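Local atomic coordinates of Mab-21 domain-containing protein (Tribolium castaneum, PDB entry 7LT2), a protein that senses double-stranded RNA and, as a cGAS-like nucleotidyltransferase of innate immunity, makes the cyclic dinucleotide 2',3'-cGAMP from ATP and GTP. Residues A[14-18]-A[19-23]; A[170-174]-A[175-179]. All blocks are in the same frame, centred on the assembly; numbering follows the deposited sequence.

Contact 1 of 2, residues A[14-18]-A[19-23]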
loop_
_atom_site.group_PDB
_atom_site.type_symbol
_atom_site.label_atom_id
_atom_site.label_comp_id
_atom_site.label_asym_id
_atom_site.label_seq_id
_atom_site.Cartn_x
_atom_site.Cartn_y
_atom_site.Cartn_z
ATOM N N ILE A 14 -4.691 -16.092 10.556
ATOM C CA ILE A 14 -4.447 -14.706 10.183
ATOM C C ILE A 14 -3.357 -14.602 9.126
ATOM O O ILE A 14 -3.589 -14.049 8.047
ATOM C CB ILE A 14 -4.102 -13.856 11.418
ATOM C CG1 ILE A 14 -5.295 -13.818 12.377
ATOM C CG2 ILE A 14 -3.743 -12.436 10.997
ATOM C CD1 ILE A 14 -5.123 -12.851 13.523
ATOM N N SER A 15 -2.171 -15.130 9.415
ATOM C CA SER A 15 -0.988 -14.851 8.606
ATOM C C SER A 15 -0.706 -15.975 7.619
ATOM O O SER A 15 -0.615 -17.143 8.007
ATOM C CB SER A 15 0.243 -14.633 9.489
ATOM O OG SER A 15 0.145 -13.424 10.217
ATOM N N LEU A 16 -0.528 -15.607 6.349
ATOM C CA LEU A 16 -0.009 -16.550 5.371
ATOM C C LEU A 16 1.388 -16.998 5.795
ATOM O O LEU A 16 2.201 -16.169 6.220
ATOM C CB LEU A 16 0.042 -15.906 3.979
ATOM C CG LEU A 16 0.348 -16.843 2.805
ATOM C CD1 LEU A 16 -0.841 -17.731 2.495
ATOM C CD2 LEU A 16 0.776 -16.068 1.561
ATOM N N PRO A 17 1.694 -18.296 5.719
ATOM C CA PRO A 17 3.036 -18.763 6.096
ATOM C C PRO A 17 4.112 -18.026 5.314
ATOM O O PRO A 17 3.953 -17.744 4.126
ATOM C CB PRO A 17 3.008 -20.254 5.743
ATOM C CG PRO A 17 1.563 -20.621 5.743
ATOM C CD PRO A 17 0.825 -19.398 5.277
ATOM N N GLU A 18 5.217 -17.713 5.997
ATOM C CA GLU A 18 6.210 -16.825 5.396
ATOM C C GLU A 18 6.872 -17.451 4.175
ATOM O O GLU A 18 7.250 -16.732 3.242
ATOM C CB GLU A 18 7.255 -16.421 6.438
ATOM C CG GLU A 18 8.244 -15.355 5.952
ATOM C CD GLU A 18 7.573 -14.059 5.490
ATOM O OE1 GLU A 18 6.499 -13.699 6.025
ATOM O OE2 GLU A 18 8.133 -13.394 4.585
ATOM N N GLU A 19 7.012 -18.778 4.150
ATOM C CA GLU A 19 7.579 -19.428 2.973
ATOM C C GLU A 19 6.717 -19.182 1.738
ATOM O O GLU A 19 7.240 -18.953 0.638
ATOM C CB GLU A 19 7.746 -20.924 3.239
ATOM C CG GLU A 19 8.501 -21.664 2.161
ATOM C CD GLU A 19 8.770 -23.105 2.534
ATOM O OE1 GLU A 19 9.754 -23.360 3.261
ATOM O OE2 GLU A 19 7.987 -23.980 2.109
ATOM N N ASP A 20 5.393 -19.206 1.902
ATOM C CA ASP A 20 4.504 -18.920 0.782
ATOM C C ASP A 20 4.470 -17.435 0.451
ATOM O O ASP A 20 4.325 -17.071 -0.723
ATOM C CB ASP A 20 3.095 -19.429 1.077
ATOM C CG ASP A 20 2.952 -20.916 0.836
ATOM O OD1 ASP A 20 3.628 -21.436 -0.079
ATOM O OD2 ASP A 20 2.167 -21.563 1.559
ATOM N N VAL A 21 4.573 -16.563 1.459
ATOM C CA VAL A 21 4.717 -15.135 1.176
ATOM C C VAL A 21 5.911 -14.914 0.262
ATOM O O VAL A 21 5.802 -14.290 -0.798
ATOM C CB VAL A 21 4.866 -14.331 2.481
ATOM C CG1 VAL A 21 5.197 -12.876 2.169
ATOM C CG2 VAL A 21 3.598 -14.425 3.322
ATOM N N ARG A 22 7.059 -15.470 0.650
ATOM C CA ARG A 22 8.290 -15.265 -0.105
ATOM C C ARG A 22 8.185 -15.843 -1.511
ATOM O O ARG A 22 8.588 -15.195 -2.485
ATOM C CB ARG A 22 9.461 -15.890 0.652
ATOM C CG ARG A 22 10.757 -15.811 -0.103
ATOM C CD ARG A 22 11.861 -16.521 0.644
ATOM N NE ARG A 22 13.115 -16.472 -0.091
ATOM C CZ ARG A 22 14.211 -17.111 0.284
ATOM N NH1 ARG A 22 14.232 -17.873 1.363
ATOM N NH2 ARG A 22 15.314 -16.986 -0.441
ATOM N N GLY A 23 7.626 -17.050 -1.641
ATOM C CA GLY A 23 7.556 -17.680 -2.951
ATOM C C GLY A 23 6.617 -16.958 -3.899
ATOM O O GLY A 23 6.933 -16.763 -5.074
#

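Contact 2 of 2, residues A[170-174]-A[175-179]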
loop_
_atom_site.group_PDB
_atom_site.type_symbol
_atom_site.label_atom_id
_atom_site.label_comp_id
_atom_site.label_asym_id
_atom_site.label_seq_id
_atom_site.Cartn_x
_atom_site.Cartn_y
_atom_site.Cartn_z
ATOM N N TRP A 170 -6.713 -8.704 -17.455
ATOM C CA TRP A 170 -6.644 -7.291 -17.108
ATOM C C TRP A 170 -8.008 -6.638 -17.236
ATOM O O TRP A 170 -8.884 -7.097 -17.977
ATOM C CB TRP A 170 -5.642 -6.532 -17.978
ATOM C CG TRP A 170 -6.114 -6.396 -19.362
ATOM C CD1 TRP A 170 -6.904 -5.402 -19.873
ATOM C CD2 TRP A 170 -5.864 -7.300 -20.429
ATOM N NE1 TRP A 170 -7.149 -5.631 -21.201
ATOM C CE2 TRP A 170 -6.520 -6.792 -21.569
ATOM C CE3 TRP A 170 -5.139 -8.487 -20.540
ATOM C CZ2 TRP A 170 -6.471 -7.429 -22.803
ATOM C CZ3 TRP A 170 -5.088 -9.113 -21.764
ATOM C CH2 TRP A 170 -5.754 -8.589 -22.880
ATOM N N TRP A 171 -8.150 -5.526 -16.521
ATOM C CA TRP A 171 -9.372 -4.732 -16.475
ATOM C C TRP A 171 -9.038 -3.425 -15.772
ATOM O O TRP A 171 -7.969 -3.271 -15.181
ATOM C CB TRP A 171 -10.501 -5.476 -15.750
ATOM C CG TRP A 171 -10.122 -5.921 -14.361
ATOM C CD1 TRP A 171 -10.253 -5.205 -13.206
ATOM C CD2 TRP A 171 -9.554 -7.185 -13.987
ATOM N NE1 TRP A 171 -9.795 -5.943 -12.138
ATOM C CE2 TRP A 171 -9.363 -7.161 -12.592
ATOM C CE3 TRP A 171 -9.187 -8.332 -14.698
ATOM C CZ2 TRP A 171 -8.813 -8.236 -11.894
ATOM C CZ3 TRP A 171 -8.644 -9.403 -14.003
ATOM C CH2 TRP A 171 -8.468 -9.348 -12.614
ATOM N N LYS A 172 -9.973 -2.483 -15.823
ATOM C CA LYS A 172 -9.787 -1.187 -15.174
ATOM C C LYS A 172 -10.985 -0.922 -14.271
ATOM O O LYS A 172 -12.040 -0.485 -14.739
ATOM C CB LYS A 172 -9.604 -0.083 -16.208
ATOM C CG LYS A 172 -9.160 1.236 -15.624
ATOM C CD LYS A 172 -8.691 2.175 -16.719
ATOM C CE LYS A 172 -8.307 3.528 -16.152
ATOM N NZ LYS A 172 -9.485 4.218 -15.563
ATOM N N GLY A 173 -10.830 -1.195 -12.980
ATOM C CA GLY A 173 -11.852 -0.911 -11.997
ATOM C C GLY A 173 -11.594 0.342 -11.197
ATOM O O GLY A 173 -12.289 0.588 -10.205
ATOM N N GLY A 174 -10.607 1.133 -11.591
ATOM C CA GLY A 174 -10.262 2.346 -10.900
ATOM C C GLY A 174 -9.296 3.153 -11.737
ATOM O O GLY A 174 -9.155 2.935 -12.945
ATOM N N PRO A 175 -8.610 4.105 -11.109
ATOM C CA PRO A 175 -7.683 4.955 -11.869
ATOM C C PRO A 175 -6.569 4.174 -12.543
ATOM O O PRO A 175 -6.117 4.563 -13.626
ATOM C CB PRO A 175 -7.135 5.914 -10.803
ATOM C CG PRO A 175 -8.155 5.888 -9.702
ATOM C CD PRO A 175 -8.689 4.492 -9.691
ATOM N N ALA A 176 -6.120 3.079 -11.946
ATOM C CA ALA A 176 -5.026 2.293 -12.488
ATOM C C ALA A 176 -5.540 0.980 -13.062
ATOM O O ALA A 176 -6.511 0.400 -12.566
ATOM C CB ALA A 176 -3.968 2.016 -11.412
ATOM N N MET A 177 -4.885 0.526 -14.128
ATOM C CA MET A 177 -5.140 -0.803 -14.665
ATOM C C MET A 177 -4.803 -1.858 -13.623
ATOM O O MET A 177 -3.853 -1.707 -12.853
ATOM C CB MET A 177 -4.295 -1.045 -15.917
ATOM C CG MET A 177 -4.613 -0.123 -17.071
ATOM S SD MET A 177 -6.215 -0.543 -17.761
ATOM C CE MET A 177 -6.016 -2.306 -18.031
ATOM N N THR A 178 -5.584 -2.936 -13.607
ATOM C CA THR A 178 -5.305 -4.100 -12.773
ATOM C C THR A 178 -4.845 -5.256 -13.648
ATOM O O THR A 178 -5.470 -5.552 -14.672
ATOM C CB THR A 178 -6.545 -4.523 -11.975
ATOM O OG1 THR A 178 -6.942 -3.463 -11.092
ATOM C CG2 THR A 178 -6.267 -5.799 -11.161
ATOM N N LEU A 179 -3.757 -5.905 -13.248
ATOM C CA LEU A 179 -3.355 -7.182 -13.825
ATOM C C LEU A 179 -3.709 -8.296 -12.850
ATOM O O LEU A 179 -3.204 -8.321 -11.723
ATOM C CB LEU A 179 -1.856 -7.216 -14.125
ATOM C CG LEU A 179 -1.287 -6.162 -15.076
ATOM C CD1 LEU A 179 0.193 -6.458 -15.387
ATOM C CD2 LEU A 179 -2.095 -6.052 -16.357
HETATM O O HOH W 1 -8.339 -1.306 -11.816
#

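Contact 1 of 2, residues A[14-18]-A[19-23]
Leu16 and Val21 meet because of their first torsions: Leu16 carries CG anti to its own N (chi1 -170°), and Val21, at chi1 173°, leaves CG2 on the side of its backbone N, facing back to the start of the helix. CD2 of Leu16 then lies 3.7 Å from CG2 of Val21, and the same methyl reaches CB of Asp20 at 4.1 Å, the leucine and aspartate side chains crossing nearly at right angles. Glu18 bends at chi2 (58°), which turns its carboxylate alongside Val21, OE2 coming 3.8 Å from CG1. OE1 is also near CG2, the methyl that meets Leu16 and comes within 3.4 Å of Pro17 O.

Pro17 is the N-cap. Its O accepts the first full helical bond, 3.0 Å from Val21 N, and a weak second one from Asp20 N; the next bond, Arg22 N to Glu18 O at 2.9 Å, continues the helix. OD1 of Asp20 accepts the backbone N-H of Ala387. Leu16 also packs on Pro68, Ala384 and Leu385, so the loop joining helix 5-13 to helix 18-42 is held against the C-terminal tail, while Ile14 rests on helix 258-272.

Contact 2 of 2, residues A[170-174]-A[175-179]
Trp171 and Thr178 form an antiparallel hydrogen-bonded pair, Thr178 N to Trp171 O being short (2.9 Å) and nearly straight, Trp171 N to Thr178 O longer at 3.3 Å. Next to it, Trp170 and Leu179 make a non-hydrogen-bonded pair, where CA of Trp170 sends a C-H toward Thr178 O. Beyond the ladder the chain turns through Gly173, Gly174 and Pro175.

With chi1 at 55°, CG of Trp171 sits between its backbone N and C, and the indole lies over Thr178: CB stands 3.9 Å from the centroid of the five-membered ring, a CH-pi contact, while CG2 lies over the same face nearer the rim. Met177, bent at chi2 and chi3, brings CE to 3.7 Å from CD1 of Trp170; its SD lies across the Lys172 chain at about a right angle, 3.8 Å from CB and CD. A bend at chi4 (-65°) swings Lys172 NZ forward onto Gly174 O, 2.9 Å away and tilted from the carbonyl plane. One water takes the N-H of Gly173 and donates to Ala176 O and Thr178 OG1.

Thr178 OG1 also bonds to OD1 of Asp193, a predicted ligand of catalytic magnesium. This beta hairpin of the nucleotidyltransferase sheet places a second-shell threonine beside the probable metal site.

Contact 1 is a surface contact at the start of helix 18-42, whereas contact 2 is partly buried in the hairpin of strands 164-171 and 177-183. They share no secondary-structure element, and their nearest atoms are about 15 Å apart. Both are local and rest on backbone bonds, but in 14-18/19-23 these are i to i+4 bonds within one helix, and in 170-174/175-179 they link two strands running in opposite directions. The chemistry differs likewise: one leucine-valine contact beside the Glu18 carboxylate in contact 1, against indoles, a thioether and a bridging water in contact 2. In contact 2, Thr178 bonds directly to a predicted metal ligand; in contact 1, the side chain of Val21 is about 10 Å from that of Phe71, predicted to bind ATP.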